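Long-range contacts in nigritoxine (Vibrio nigripulchritudo, PDB 5M41), which is a bacterial toxin active against crustaceans and insects, built on a new fold: residues F606-E611 against F640-I645; D669-V674 against N693-M698; T679-V684 against Q728-G733; N720-L725 against L737-L742. All coordinates share one frame; numbering follows the deposited sequence.

Contact 1 of 4, residues F606-E611 against F640-I645; sequences FLTYIE and FDLKDI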
loop_
_atom_site.group_PDB
_atom_site.type_symbol
_atom_site.label_atom_id
_atom_site.label_comp_id
_atom_site.label_asym_id
_atom_site.label_seq_id
_atom_site.Cartn_x
_atom_site.Cartn_y
_atom_site.Cartn_z
ATOM N N PHE A 606 7.665 -19.885 23.070
ATOM C CA PHE A 606 8.351 -18.631 22.784
ATOM C C PHE A 606 9.518 -18.898 21.833
ATOM O O PHE A 606 9.645 -18.239 20.806
ATOM C CB PHE A 606 8.842 -17.957 24.086
ATOM C CG PHE A 606 9.512 -16.606 23.870
ATOM C CD1 PHE A 606 8.749 -15.452 23.595
ATOM C CD2 PHE A 606 10.901 -16.478 23.941
ATOM C CE1 PHE A 606 9.359 -14.212 23.404
ATOM C CE2 PHE A 606 11.511 -15.237 23.753
ATOM C CZ PHE A 606 10.748 -14.105 23.488
ATOM N N LEU A 607 10.335 -19.900 22.168
ATOM C CA LEU A 607 11.495 -20.269 21.340
ATOM C C LEU A 607 11.070 -20.549 19.894
ATOM O O LEU A 607 11.671 -20.010 18.951
ATOM C CB LEU A 607 12.270 -21.479 21.922
ATOM C CG LEU A 607 13.432 -22.048 21.092
ATOM C CD1 LEU A 607 14.485 -20.975 20.784
ATOM C CD2 LEU A 607 14.067 -23.284 21.743
ATOM N N THR A 608 10.038 -21.374 19.732
ATOM C CA THR A 608 9.578 -21.787 18.408
ATOM C C THR A 608 9.071 -20.581 17.654
ATOM O O THR A 608 9.446 -20.364 16.495
ATOM C CB THR A 608 8.486 -22.878 18.470
ATOM O OG1 THR A 608 9.040 -24.056 19.071
ATOM C CG2 THR A 608 8.003 -23.246 17.062
ATOM N N TYR A 609 8.236 -19.786 18.311
ATOM C CA TYR A 609 7.676 -18.624 17.618
ATOM C C TYR A 609 8.780 -17.674 17.156
ATOM O O TYR A 609 8.798 -17.274 15.999
ATOM C CB TYR A 609 6.594 -17.908 18.436
ATOM C CG TYR A 609 6.072 -16.663 17.748
ATOM C CD1 TYR A 609 5.114 -16.749 16.731
ATOM C CD2 TYR A 609 6.561 -15.402 18.088
ATOM C CE1 TYR A 609 4.648 -15.612 16.084
ATOM C CE2 TYR A 609 6.104 -14.253 17.450
ATOM C CZ TYR A 609 5.143 -14.364 16.453
ATOM O OH TYR A 609 4.682 -13.221 15.815
ATOM N N ILE A 610 9.711 -17.349 18.043
ATOM C CA ILE A 610 10.753 -16.387 17.730
ATOM C C ILE A 610 11.692 -16.906 16.623
ATOM O O ILE A 610 12.016 -16.157 15.682
ATOM C CB ILE A 610 11.510 -15.941 19.004
ATOM C CG1 ILE A 610 10.571 -15.130 19.909
ATOM C CG2 ILE A 610 12.764 -15.115 18.671
ATOM C CD1 ILE A 610 10.071 -13.811 19.320
ATOM N N GLU A 611 12.094 -18.176 16.704
ATOM C CA GLU A 611 12.903 -18.788 15.645
ATOM C C GLU A 611 12.176 -18.728 14.302
ATOM O O GLU A 611 12.788 -18.476 13.278
ATOM C CB GLU A 611 13.308 -20.219 16.002
ATOM C CG GLU A 611 14.250 -20.290 17.200
ATOM C CD GLU A 611 15.601 -19.648 16.915
ATOM O OE1 GLU A 611 16.219 -20.022 15.911
ATOM O OE2 GLU A 611 16.054 -18.780 17.687
ATOM N N PHE A 640 5.820 -28.465 20.906
ATOM C CA PHE A 640 6.109 -27.516 19.811
ATOM C C PHE A 640 7.231 -28.058 18.923
ATOM O O PHE A 640 7.951 -28.963 19.335
ATOM C CB PHE A 640 6.489 -26.140 20.368
ATOM C CG PHE A 640 5.356 -25.444 21.065
ATOM C CD1 PHE A 640 4.473 -24.641 20.354
ATOM C CD2 PHE A 640 5.174 -25.593 22.435
ATOM C CE1 PHE A 640 3.422 -24.002 20.994
ATOM C CE2 PHE A 640 4.124 -24.950 23.092
ATOM C CZ PHE A 640 3.239 -24.162 22.367
ATOM N N ASP A 641 7.387 -27.506 17.719
ATOM C CA ASP A 641 8.445 -27.945 16.792
ATOM C C ASP A 641 9.818 -27.946 17.464
ATOM O O ASP A 641 10.642 -28.831 17.228
ATOM C CB ASP A 641 8.480 -27.061 15.546
ATOM C CG ASP A 641 9.578 -27.470 14.559
ATOM O OD1 ASP A 641 9.402 -28.493 13.857
ATOM O OD2 ASP A 641 10.611 -26.762 14.473
ATOM N N LEU A 642 10.070 -26.950 18.307
ATOM C CA LEU A 642 11.311 -26.925 19.047
ATOM C C LEU A 642 11.041 -27.348 20.477
ATOM O O LEU A 642 10.071 -26.893 21.103
ATOM C CB LEU A 642 11.986 -25.549 18.968
ATOM C CG LEU A 642 12.339 -25.079 17.560
ATOM C CD1 LEU A 642 13.071 -23.743 17.637
ATOM C CD2 LEU A 642 13.175 -26.111 16.785
ATOM N N LYS A 643 11.895 -28.240 20.978
ATOM C CA LYS A 643 11.710 -28.830 22.300
ATOM C C LYS A 643 12.966 -28.647 23.133
ATOM O O LYS A 643 13.115 -29.255 24.188
ATOM C CB LYS A 643 11.372 -30.314 22.165
ATOM C CG LYS A 643 10.371 -30.625 21.060
ATOM C CD LYS A 643 9.960 -32.089 21.089
ATOM C CE LYS A 643 8.558 -32.313 20.530
ATOM N NZ LYS A 643 8.328 -31.674 19.213
ATOM N N ASP A 644 13.863 -27.783 22.666
ATOM C CA ASP A 644 15.201 -27.657 23.263
ATOM C C ASP A 644 15.247 -27.248 24.731
ATOM O O ASP A 644 16.158 -27.664 25.445
ATOM C CB ASP A 644 16.050 -26.687 22.442
ATOM C CG ASP A 644 16.143 -27.108 20.994
ATOM O OD1 ASP A 644 16.990 -27.991 20.698
ATOM O OD2 ASP A 644 15.353 -26.589 20.169
ATOM N N ILE A 645 14.315 -26.402 25.173
ATOM C CA ILE A 645 14.333 -25.965 26.565
ATOM C C ILE A 645 13.620 -27.014 27.415
ATOM O O ILE A 645 12.440 -27.319 27.171
ATOM C CB ILE A 645 13.690 -24.587 26.794
ATOM C CG1 ILE A 645 14.060 -23.580 25.673
ATOM C CG2 ILE A 645 14.073 -24.068 28.173
ATOM C CD1 ILE A 645 15.556 -23.288 25.524
#
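Thr-608 and Leu-642 make the polar part of this contact, where the helix 603-614 meets the irregular segment 640-645 that leads into strand 649-652. Their CA atoms, 5.5 Å apart, mark the closest backbone approach. Leu-642 N donates to Thr-608 OG1 over 3.2 Å, with an N-H...O angle of 146°, a moderately bent bond. Thr-608 OG1 stands beside its own backbone N (chi1 -63°), and from there it also bonds to Asn-604 O one helical turn earlier; the hydroxyl therefore links the helix backbone to the loop. Phe-640 CB lies 3.5 Å from the same OG1, while the methyl CG2 of Thr-608 rests near CB of Asp-641, a residue whose OD2 is hydrogen-bonded to Tyr-622 OH.

The apolar part is built round Leu-607. Its CG lies 3.9 Å from Leu-642 CD1, the two side chains crossing at nearly a right angle, and its methyl CD2 is 3.9 Å from Ile-645 CG1. Leu-642 CD1 also lies against the aliphatic stem of Glu-611, 3.7 Å from CG, whereas the carboxylate of that residue turns to a salt bridge with Lys-614. Leu-607 further touches Leu-725 and Gln-728 of helix 719-731, so the loop and two helices share this patch. The geometry is that of a helix-to-loop packing interface, in which an irregular connection lies along a helix in a domain of helices packed with an antiparallel sheet.

Contact 2 of 4, residues D669-V674 against N693-M698; sequences DFITVV and NIVESM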
loop_
_atom_site.group_PDB
_atom_site.type_symbol
_atom_site.label_atom_id
_atom_site.label_comp_id
_atom_site.label_asym_id
_atom_site.label_seq_id
_atom_site.Cartn_x
_atom_site.Cartn_y
_atom_site.Cartn_z
ATOM N N ASP A 669 14.699 -6.867 32.705
ATOM C CA ASP A 669 15.902 -7.099 31.889
ATOM C C ASP A 669 15.535 -7.902 30.641
ATOM O O ASP A 669 15.985 -7.584 29.540
ATOM C CB ASP A 669 16.967 -7.877 32.653
ATOM C CG ASP A 669 17.576 -7.104 33.816
ATOM O OD1 ASP A 669 17.509 -5.851 33.861
ATOM O OD2 ASP A 669 18.120 -7.797 34.700
ATOM N N PHE A 670 14.717 -8.942 30.831
ATOM C CA PHE A 670 14.275 -9.828 29.754
ATOM C C PHE A 670 13.502 -9.054 28.702
ATOM O O PHE A 670 13.806 -9.113 27.499
ATOM C CB PHE A 670 13.420 -10.989 30.312
ATOM C CG PHE A 670 12.938 -11.946 29.261
ATOM C CD1 PHE A 670 13.806 -12.877 28.701
ATOM C CD2 PHE A 670 11.608 -11.941 28.849
ATOM C CE1 PHE A 670 13.371 -13.771 27.734
ATOM C CE2 PHE A 670 11.158 -12.835 27.882
ATOM C CZ PHE A 670 12.044 -13.746 27.320
ATOM N N ILE A 671 12.538 -8.278 29.176
ATOM C CA ILE A 671 11.668 -7.508 28.295
ATOM C C ILE A 671 12.467 -6.476 27.503
ATOM O O ILE A 671 12.284 -6.335 26.285
ATOM C CB ILE A 671 10.500 -6.869 29.092
ATOM C CG1 ILE A 671 9.491 -7.958 29.514
ATOM C CG2 ILE A 671 9.822 -5.753 28.297
ATOM C CD1 ILE A 671 8.315 -7.436 30.339
ATOM N N THR A 672 13.374 -5.774 28.181
ATOM C CA THR A 672 14.208 -4.756 27.509
ATOM C C THR A 672 14.961 -5.364 26.317
ATOM O O THR A 672 14.952 -4.816 25.233
ATOM C CB THR A 672 15.198 -4.111 28.492
ATOM O OG1 THR A 672 14.460 -3.490 29.555
ATOM C CG2 THR A 672 16.084 -3.053 27.787
ATOM N N VAL A 673 15.581 -6.521 26.506
ATOM C CA VAL A 673 16.312 -7.147 25.408
ATOM C C VAL A 673 15.340 -7.624 24.315
ATOM O O VAL A 673 15.539 -7.352 23.123
ATOM C CB VAL A 673 17.279 -8.243 25.919
ATOM C CG1 VAL A 673 17.848 -9.067 24.773
ATOM C CG2 VAL A 673 18.438 -7.587 26.671
ATOM N N VAL A 674 14.247 -8.267 24.717
ATOM C CA VAL A 674 13.303 -8.824 23.753
ATOM C C VAL A 674 12.745 -7.729 22.841
ATOM O O VAL A 674 12.673 -7.898 21.618
ATOM C CB VAL A 674 12.146 -9.567 24.476
ATOM C CG1 VAL A 674 10.960 -9.764 23.538
ATOM C CG2 VAL A 674 12.646 -10.903 24.999
ATOM N N ASN A 693 2.774 -6.570 21.008
ATOM C CA ASN A 693 1.841 -7.463 21.686
ATOM C C ASN A 693 2.519 -8.516 22.565
ATOM O O ASN A 693 1.997 -8.850 23.615
ATOM C CB ASN A 693 0.881 -8.105 20.689
ATOM C CG ASN A 693 -0.259 -7.187 20.330
ATOM O OD1 ASN A 693 -0.971 -6.716 21.200
ATOM N ND2 ASN A 693 -0.442 -6.936 19.050
ATOM N N ILE A 694 3.682 -9.029 22.143
ATOM C CA ILE A 694 4.463 -9.955 22.969
ATOM C C ILE A 694 4.836 -9.274 24.294
ATOM O O ILE A 694 4.683 -9.851 25.389
ATOM C CB ILE A 694 5.732 -10.409 22.230
ATOM C CG1 ILE A 694 5.397 -11.450 21.157
ATOM C CG2 ILE A 694 6.813 -10.907 23.199
ATOM C CD1 ILE A 694 6.582 -11.807 20.288
ATOM N N VAL A 695 5.316 -8.048 24.172
ATOM C CA VAL A 695 5.806 -7.264 25.282
ATOM C C VAL A 695 4.628 -6.833 26.171
ATOM O O VAL A 695 4.652 -7.015 27.403
ATOM C CB VAL A 695 6.628 -6.063 24.736
ATOM C CG1 VAL A 695 6.847 -5.000 25.796
ATOM C CG2 VAL A 695 7.981 -6.564 24.221
ATOM N N GLU A 696 3.603 -6.275 25.546
ATOM C CA GLU A 696 2.404 -5.847 26.269
ATOM C C GLU A 696 1.765 -7.018 27.024
ATOM O O GLU A 696 1.335 -6.829 28.150
ATOM C CB GLU A 696 1.402 -5.189 25.318
ATOM C CG GLU A 696 0.085 -4.768 25.953
ATOM C CD GLU A 696 -0.850 -4.096 24.950
ATOM O OE1 GLU A 696 -1.051 -4.652 23.843
ATOM O OE2 GLU A 696 -1.382 -3.002 25.258
ATOM N N SER A 697 1.730 -8.217 26.421
ATOM C CA SER A 697 1.266 -9.436 27.123
ATOM C C SER A 697 2.064 -9.653 28.387
ATOM O O SER A 697 1.508 -9.941 29.444
ATOM C CB SER A 697 1.447 -10.690 26.274
ATOM O OG SER A 697 0.471 -10.778 25.270
ATOM N N MET A 698 3.381 -9.530 28.270
ATOM C CA MET A 698 4.246 -9.758 29.419
ATOM C C MET A 698 4.002 -8.767 30.552
ATOM O O MET A 698 3.889 -9.166 31.712
ATOM C CB MET A 698 5.696 -9.770 28.974
ATOM C CG MET A 698 5.945 -10.960 28.066
ATOM S SD MET A 698 7.638 -10.926 27.471
ATOM C CE MET A 698 7.650 -12.426 26.507
#
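Ile-671 and Val-695 sit at the closest backbone approach, 6.6 Å between CA atoms, of two antiparallel helices packed through apolar side chains. The axes of the short segments come within 10.5 Å and run at 169° to each other, as expected for neighbouring helices joined by a connection that reverses the chain.

The main bump from helix 667-676 is Ile-671. Its CD1 reaches Met-698 CB at 3.8 Å, and its CG2 branch meets Val-695 CG1 at 4.0 Å, so the forked side chain fits between two residues one turn apart. The Ile-671 and Met-698 side chains run alongside each other, pointing opposite ways. Further along, Val-674 CG1 faces the notch between Ile-694 CG2 and Val-695 CG2, a looser fit, with Val-674 CG1 4.3 Å from Ile-694 CG2.

Helix 688-704 answers with Met-698, whose chain is extended beyond CG (chi2 177°) and carries its methyl to the edge of the Phe-670 ring. Phe-606 of helix 603-614 touches both Val-674 and Met-698, adding a third helix to this wholly buried packing. The thioether makes a Met-aromatic contact: SD lies 5.3 Å from the centroid of the Phe-670 ring and 82° off its normal, while Met-698 CE meets Phe-670 CE2 at 3.8 Å near the ring plane.

Contact 3 of 4, residues T679-V684 against Q728-G733; sequences TKMRKV and QVLTNG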
loop_
_atom_site.group_PDB
_atom_site.type_symbol
_atom_site.label_atom_id
_atom_site.label_comp_id
_atom_site.label_asym_id
_atom_site.label_seq_id
_atom_site.Cartn_x
_atom_site.Cartn_y
_atom_site.Cartn_z
ATOM N N THR A 679 20.772 -8.315 17.357
ATOM C CA THR A 679 21.575 -9.384 16.772
ATOM C C THR A 679 20.700 -10.363 15.997
ATOM O O THR A 679 19.965 -9.923 15.118
ATOM C CB THR A 679 22.496 -10.042 17.821
ATOM O OG1 THR A 679 21.692 -10.664 18.821
ATOM C CG2 THR A 679 23.312 -8.990 18.514
ATOM N N LYS A 680 20.742 -11.660 16.302
ATOM C CA LYS A 680 19.998 -12.631 15.473
ATOM C C LYS A 680 18.469 -12.493 15.529
ATOM O O LYS A 680 17.745 -13.049 14.680
ATOM C CB LYS A 680 20.441 -14.072 15.741
ATOM C CG LYS A 680 21.931 -14.335 15.521
ATOM C CD LYS A 680 22.373 -14.099 14.080
ATOM C CE LYS A 680 23.860 -14.437 13.927
ATOM N NZ LYS A 680 24.525 -13.395 13.108
ATOM N N MET A 681 17.974 -11.753 16.514
ATOM C CA MET A 681 16.532 -11.427 16.590
ATOM C C MET A 681 16.063 -10.271 15.706
ATOM O O MET A 681 14.855 -9.996 15.656
ATOM C CB MET A 681 16.154 -11.077 18.031
ATOM C CG MET A 681 15.360 -12.124 18.759
ATOM S SD MET A 681 14.757 -11.418 20.312
ATOM C CE MET A 681 13.163 -10.797 19.787
ATOM N N ARG A 682 16.984 -9.586 15.020
ATOM C CA ARG A 682 16.657 -8.298 14.364
ATOM C C ARG A 682 15.389 -8.317 13.509
ATOM O O ARG A 682 14.567 -7.400 13.600
ATOM C CB ARG A 682 17.845 -7.738 13.547
ATOM C CG ARG A 682 18.421 -8.711 12.532
ATOM C CD ARG A 682 19.684 -8.179 11.841
ATOM N NE ARG A 682 20.581 -9.298 11.546
ATOM C CZ ARG A 682 21.664 -9.611 12.255
ATOM N NH1 ARG A 682 22.034 -8.861 13.290
ATOM N NH2 ARG A 682 22.398 -10.665 11.915
ATOM N N LYS A 683 15.206 -9.369 12.715
ATOM C CA LYS A 683 14.060 -9.418 11.791
ATOM C C LYS A 683 12.691 -9.445 12.476
ATOM O O LYS A 683 11.700 -9.033 11.876
ATOM C CB LYS A 683 14.188 -10.583 10.820
ATOM C CG LYS A 683 15.228 -10.360 9.740
ATOM C CD LYS A 683 15.305 -11.555 8.817
ATOM C CE LYS A 683 16.322 -11.318 7.715
ATOM N NZ LYS A 683 16.488 -12.555 6.902
ATOM N N VAL A 684 12.636 -9.926 13.721
ATOM C CA VAL A 684 11.379 -9.947 14.497
ATOM C C VAL A 684 10.835 -8.517 14.589
ATOM O O VAL A 684 9.624 -8.293 14.549
ATOM C CB VAL A 684 11.578 -10.559 15.911
ATOM C CG1 VAL A 684 10.279 -10.593 16.707
ATOM C CG2 VAL A 684 12.166 -11.954 15.805
ATOM N N GLN A 728 20.234 -18.999 22.146
ATOM C CA GLN A 728 19.702 -19.443 20.873
ATOM C C GLN A 728 18.995 -18.296 20.146
ATOM O O GLN A 728 19.269 -18.023 18.959
ATOM C CB GLN A 728 18.758 -20.659 21.028
ATOM C CG GLN A 728 18.123 -21.117 19.702
ATOM C CD GLN A 728 19.158 -21.475 18.630
ATOM O OE1 GLN A 728 20.243 -21.917 18.948
ATOM N NE2 GLN A 728 18.823 -21.260 17.366
ATOM N N VAL A 729 18.095 -17.630 20.867
ATOM C CA VAL A 729 17.261 -16.592 20.289
ATOM C C VAL A 729 18.151 -15.435 19.803
ATOM O O VAL A 729 17.993 -14.924 18.689
ATOM C CB VAL A 729 16.187 -16.148 21.323
ATOM C CG1 VAL A 729 15.764 -14.722 21.124
ATOM C CG2 VAL A 729 14.976 -17.086 21.281
ATOM N N LEU A 730 19.104 -15.041 20.625
ATOM C CA LEU A 730 19.892 -13.869 20.309
ATOM C C LEU A 730 21.101 -14.137 19.432
ATOM O O LEU A 730 21.514 -13.240 18.696
ATOM C CB LEU A 730 20.322 -13.134 21.575
ATOM C CG LEU A 730 19.187 -12.703 22.511
ATOM C CD1 LEU A 730 19.736 -12.173 23.818
ATOM C CD2 LEU A 730 18.270 -11.670 21.853
ATOM N N THR A 731 21.676 -15.340 19.508
ATOM C CA THR A 731 22.948 -15.607 18.813
ATOM C C THR A 731 22.979 -16.907 18.009
ATOM O O THR A 731 24.047 -17.332 17.564
ATOM C CB THR A 731 24.166 -15.577 19.776
ATOM O OG1 THR A 731 24.239 -16.802 20.522
ATOM C CG2 THR A 731 24.110 -14.374 20.758
ATOM N N ASN A 732 21.822 -17.545 17.829
ATOM C CA ASN A 732 21.754 -18.857 17.169
ATOM C C ASN A 732 22.641 -19.897 17.859
ATOM O O ASN A 732 23.122 -20.817 17.222
ATOM C CB ASN A 732 22.104 -18.761 15.668
ATOM C CG ASN A 732 21.121 -17.912 14.887
ATOM O OD1 ASN A 732 19.997 -17.663 15.322
ATOM N ND2 ASN A 732 21.546 -17.454 13.729
ATOM N N GLY A 733 22.848 -19.737 19.162
ATOM C CA GLY A 733 23.655 -20.673 19.947
ATOM C C GLY A 733 25.158 -20.560 19.704
ATOM O O GLY A 733 25.916 -21.451 20.078
#
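Leu-730 O is gripped by two donors of the opposing segment, Thr-679 OG1 at 2.6 Å and Lys-680 N at 3.0 Å. They reach the oxygen from opposite faces of its carbonyl plane: the hydroxyl is tilted 23° from that plane, whereas the amide lies more clearly above it. The amide bond is moderately bent, with an N-H...O angle of 150°. Thr-679 OG1 occupies the position between its backbone N and carbonyl carbon (chi1 64°), which brings the hydroxyl onto the same acceptor as the next residue's amide.

The connection between helices 667-676 and 688-704 thus docks, at the start of its 3-10 turn, on a carbonyl in the last turn of helix 719-731. Two residues after Leu-730, Asn-732 leaves helical geometry with positive phi, and its side chain lies across the bent stem of Lys-680; Lys-680 CD and Asn-732 ND2 approach to 3.5 Å. Asn-732 OD1 accepts from Lys-614 NZ, which also bonds to Val-729 O, joining helix 603-614 to the same end.

On the apolar side, Met-681 lies obliquely across Val-729 and Leu-730. CG and SD of Met-681 both lie 3.5 Å from Val-729 CG1, a close approach, and Met-681 SD also comes within 3.8 Å of the methyl Leu-730 CD2. Ile-610 touches both Met-681 and Val-729, extending this apolar patch onto helix 603-614.

Contact 4 of 4, residues N720-L725 against L737-L742; sequences NYMTQL and LNLQGL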
loop_
_atom_site.group_PDB
_atom_site.type_symbol
_atom_site.label_atom_id
_atom_site.label_comp_id
_atom_site.label_asym_id
_atom_site.label_seq_id
_atom_site.Cartn_x
_atom_site.Cartn_y
_atom_site.Cartn_z
ATOM N N ASN A 720 19.729 -21.836 33.871
ATOM C CA ASN A 720 20.202 -22.525 32.679
ATOM C C ASN A 720 19.204 -22.471 31.533
ATOM O O ASN A 720 19.602 -22.319 30.370
ATOM C CB ASN A 720 20.619 -23.971 33.001
ATOM C CG ASN A 720 21.906 -24.026 33.815
ATOM O OD1 ASN A 720 22.535 -22.987 34.046
ATOM N ND2 ASN A 720 22.306 -25.231 34.256
ATOM N N TYR A 721 17.920 -22.566 31.861
ATOM C CA TYR A 721 16.869 -22.533 30.842
ATOM C C TYR A 721 16.863 -21.178 30.155
ATOM O O TYR A 721 16.829 -21.112 28.922
ATOM C CB TYR A 721 15.483 -22.862 31.421
ATOM C CG TYR A 721 15.389 -24.183 32.182
ATOM C CD1 TYR A 721 16.174 -25.290 31.824
ATOM C CD2 TYR A 721 14.502 -24.317 33.252
ATOM C CE1 TYR A 721 16.081 -26.492 32.527
ATOM C CE2 TYR A 721 14.395 -25.512 33.962
ATOM C CZ TYR A 721 15.182 -26.592 33.594
ATOM O OH TYR A 721 15.081 -27.762 34.310
ATOM N N MET A 722 16.949 -20.111 30.955
ATOM C CA MET A 722 16.998 -18.734 30.437
ATOM C C MET A 722 18.233 -18.460 29.554
ATOM O O MET A 722 18.101 -17.935 28.449
ATOM C CB MET A 722 16.898 -17.713 31.581
ATOM C CG MET A 722 16.928 -16.258 31.116
ATOM S SD MET A 722 15.645 -15.840 29.893
ATOM C CE MET A 722 14.303 -15.447 31.015
ATOM N N THR A 723 19.429 -18.841 30.023
ATOM C CA THR A 723 20.657 -18.599 29.248
ATOM C C THR A 723 20.656 -19.416 27.957
ATOM O O THR A 723 21.152 -18.949 26.916
ATOM C CB THR A 723 21.948 -18.939 30.046
ATOM O OG1 THR A 723 21.903 -20.305 30.460
ATOM C CG2 THR A 723 22.121 -18.034 31.278
ATOM N N GLN A 724 20.120 -20.639 28.019
ATOM C CA GLN A 724 20.010 -21.488 26.815
ATOM C C GLN A 724 19.080 -20.824 25.799
ATOM O O GLN A 724 19.424 -20.656 24.623
ATOM C CB GLN A 724 19.500 -22.902 27.165
ATOM C CG GLN A 724 19.546 -23.869 25.982
ATOM C CD GLN A 724 18.701 -25.134 26.186
ATOM O OE1 GLN A 724 18.151 -25.369 27.266
ATOM N NE2 GLN A 724 18.577 -25.941 25.130
ATOM N N LEU A 725 17.908 -20.423 26.274
ATOM C CA LEU A 725 16.899 -19.760 25.439
ATOM C C LEU A 725 17.442 -18.517 24.740
ATOM O O LEU A 725 17.330 -18.387 23.518
ATOM C CB LEU A 725 15.680 -19.361 26.279
ATOM C CG LEU A 725 14.607 -18.503 25.587
ATOM C CD1 LEU A 725 13.914 -19.287 24.475
ATOM C CD2 LEU A 725 13.573 -18.088 26.618
ATOM N N LEU A 737 25.919 -17.346 26.841
ATOM C CA LEU A 737 25.515 -16.160 27.597
ATOM C C LEU A 737 25.293 -16.504 29.061
ATOM O O LEU A 737 24.952 -17.635 29.386
ATOM C CB LEU A 737 24.245 -15.545 27.007
ATOM C CG LEU A 737 24.254 -15.028 25.562
ATOM C CD1 LEU A 737 22.858 -14.533 25.189
ATOM C CD2 LEU A 737 25.284 -13.913 25.402
ATOM N N ASN A 738 25.489 -15.529 29.941
ATOM C CA ASN A 738 25.133 -15.691 31.346
ATOM C C ASN A 738 24.225 -14.541 31.752
ATOM O O ASN A 738 24.068 -13.562 30.986
ATOM C CB ASN A 738 26.371 -15.850 32.275
ATOM C CG ASN A 738 27.270 -14.615 32.312
ATOM O OD1 ASN A 738 26.842 -13.488 32.039
ATOM N ND2 ASN A 738 28.543 -14.829 32.688
ATOM N N LEU A 739 23.635 -14.657 32.938
ATOM C CA LEU A 739 22.619 -13.716 33.396
ATOM C C LEU A 739 23.156 -12.305 33.561
ATOM O O LEU A 739 22.472 -11.334 33.232
ATOM C CB LEU A 739 21.985 -14.196 34.713
ATOM C CG LEU A 739 21.050 -15.411 34.663
ATOM C CD1 LEU A 739 20.590 -15.717 36.086
ATOM C CD2 LEU A 739 19.845 -15.211 33.746
ATOM N N GLN A 740 24.384 -12.188 34.061
ATOM C CA GLN A 740 24.981 -10.887 34.235
ATOM C C GLN A 740 25.164 -10.226 32.862
ATOM O O GLN A 740 24.849 -9.056 32.681
ATOM C CB GLN A 740 26.327 -10.995 34.990
ATOM C CG GLN A 740 26.717 -9.721 35.746
ATOM C CD GLN A 740 25.635 -9.249 36.723
ATOM O OE1 GLN A 740 25.420 -9.851 37.778
ATOM N NE2 GLN A 740 24.937 -8.173 36.361
ATOM N N GLY A 741 25.679 -10.983 31.893
ATOM C CA GLY A 741 25.815 -10.474 30.521
ATOM C C GLY A 741 24.449 -10.031 29.999
ATOM O O GLY A 741 24.330 -8.983 29.386
ATOM N N LEU A 742 23.413 -10.820 30.274
ATOM C CA LEU A 742 22.055 -10.458 29.862
ATOM C C LEU A 742 21.563 -9.192 30.569
ATOM O O LEU A 742 20.950 -8.335 29.930
ATOM C CB LEU A 742 21.084 -11.622 30.079
ATOM C CG LEU A 742 21.294 -12.767 29.086
ATOM C CD1 LEU A 742 20.410 -13.939 29.494
ATOM C CD2 LEU A 742 21.004 -12.340 27.651
HETATM O O HOH W 1 23.951 -19.241 26.232
#
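Thr-723 and Leu-737 bring their CA atoms to within 5.7 Å, the closest backbone pair between helix 719-731 and the segment that leads into helix 739-751. One water bridges the two backbones there: it donates to Thr-723 O at 2.9 Å and accepts from Leu-737 N at 2.8 Å.

Thr-723 presents its carbon atoms to the Leu-737 carbonyl and to Asn-738. Its CB lies 3.3 Å from Leu-737 O, and the methyl CG2, set beside the backbone N, continues to 3.8 Å from Asn-738 CA. Its hydroxyl instead turns back within the helix to Asn-720 O, from above that carbonyl's plane. Farther along, Met-722 CG meets Leu-739 CD2 at 4.1 Å, the side chains crossing at about a right angle, and Leu-742 CD1 borders the same methionine. Tyr-665 touches Met-722, Leu-739 and Leu-742, adding an aromatic neighbour from strand 665-666.

Asn-738 is the N-cap of helix 739-751. Its OD1 accepts from Gly-741 N over 2.8 Å, with an N-H...O angle of 162°. Thr-723 OG1 donates within its helix and Asn-738 OD1 accepts within its own segment, so direct contact between the segments rests on van der Waals packing, and the polar link identified between them passes through the water.

Overall arrangement
From the N-terminal side, contact 1 closes first, bringing the loop before strand 649-652 back onto helix 603-614. Contact 2 follows in series and closes the turn between helices 667-676 and 688-704. Contact 3 crosses it: segment 679-684 lies within that turn, and the contact closes the long excursion from 684 to 728, at the end of helix 719-731. Contact 4, in series with contact 2, closes the short turn between helices 719-731 and 739-751 and crosses contact 3, because 728-733 lies inside that turn. Tyr-609 packs on Ile-694 between contacts 1 and 2, and Leu-730 joins contacts 3 and 4, tying five C-terminal helices and their connecting loops together.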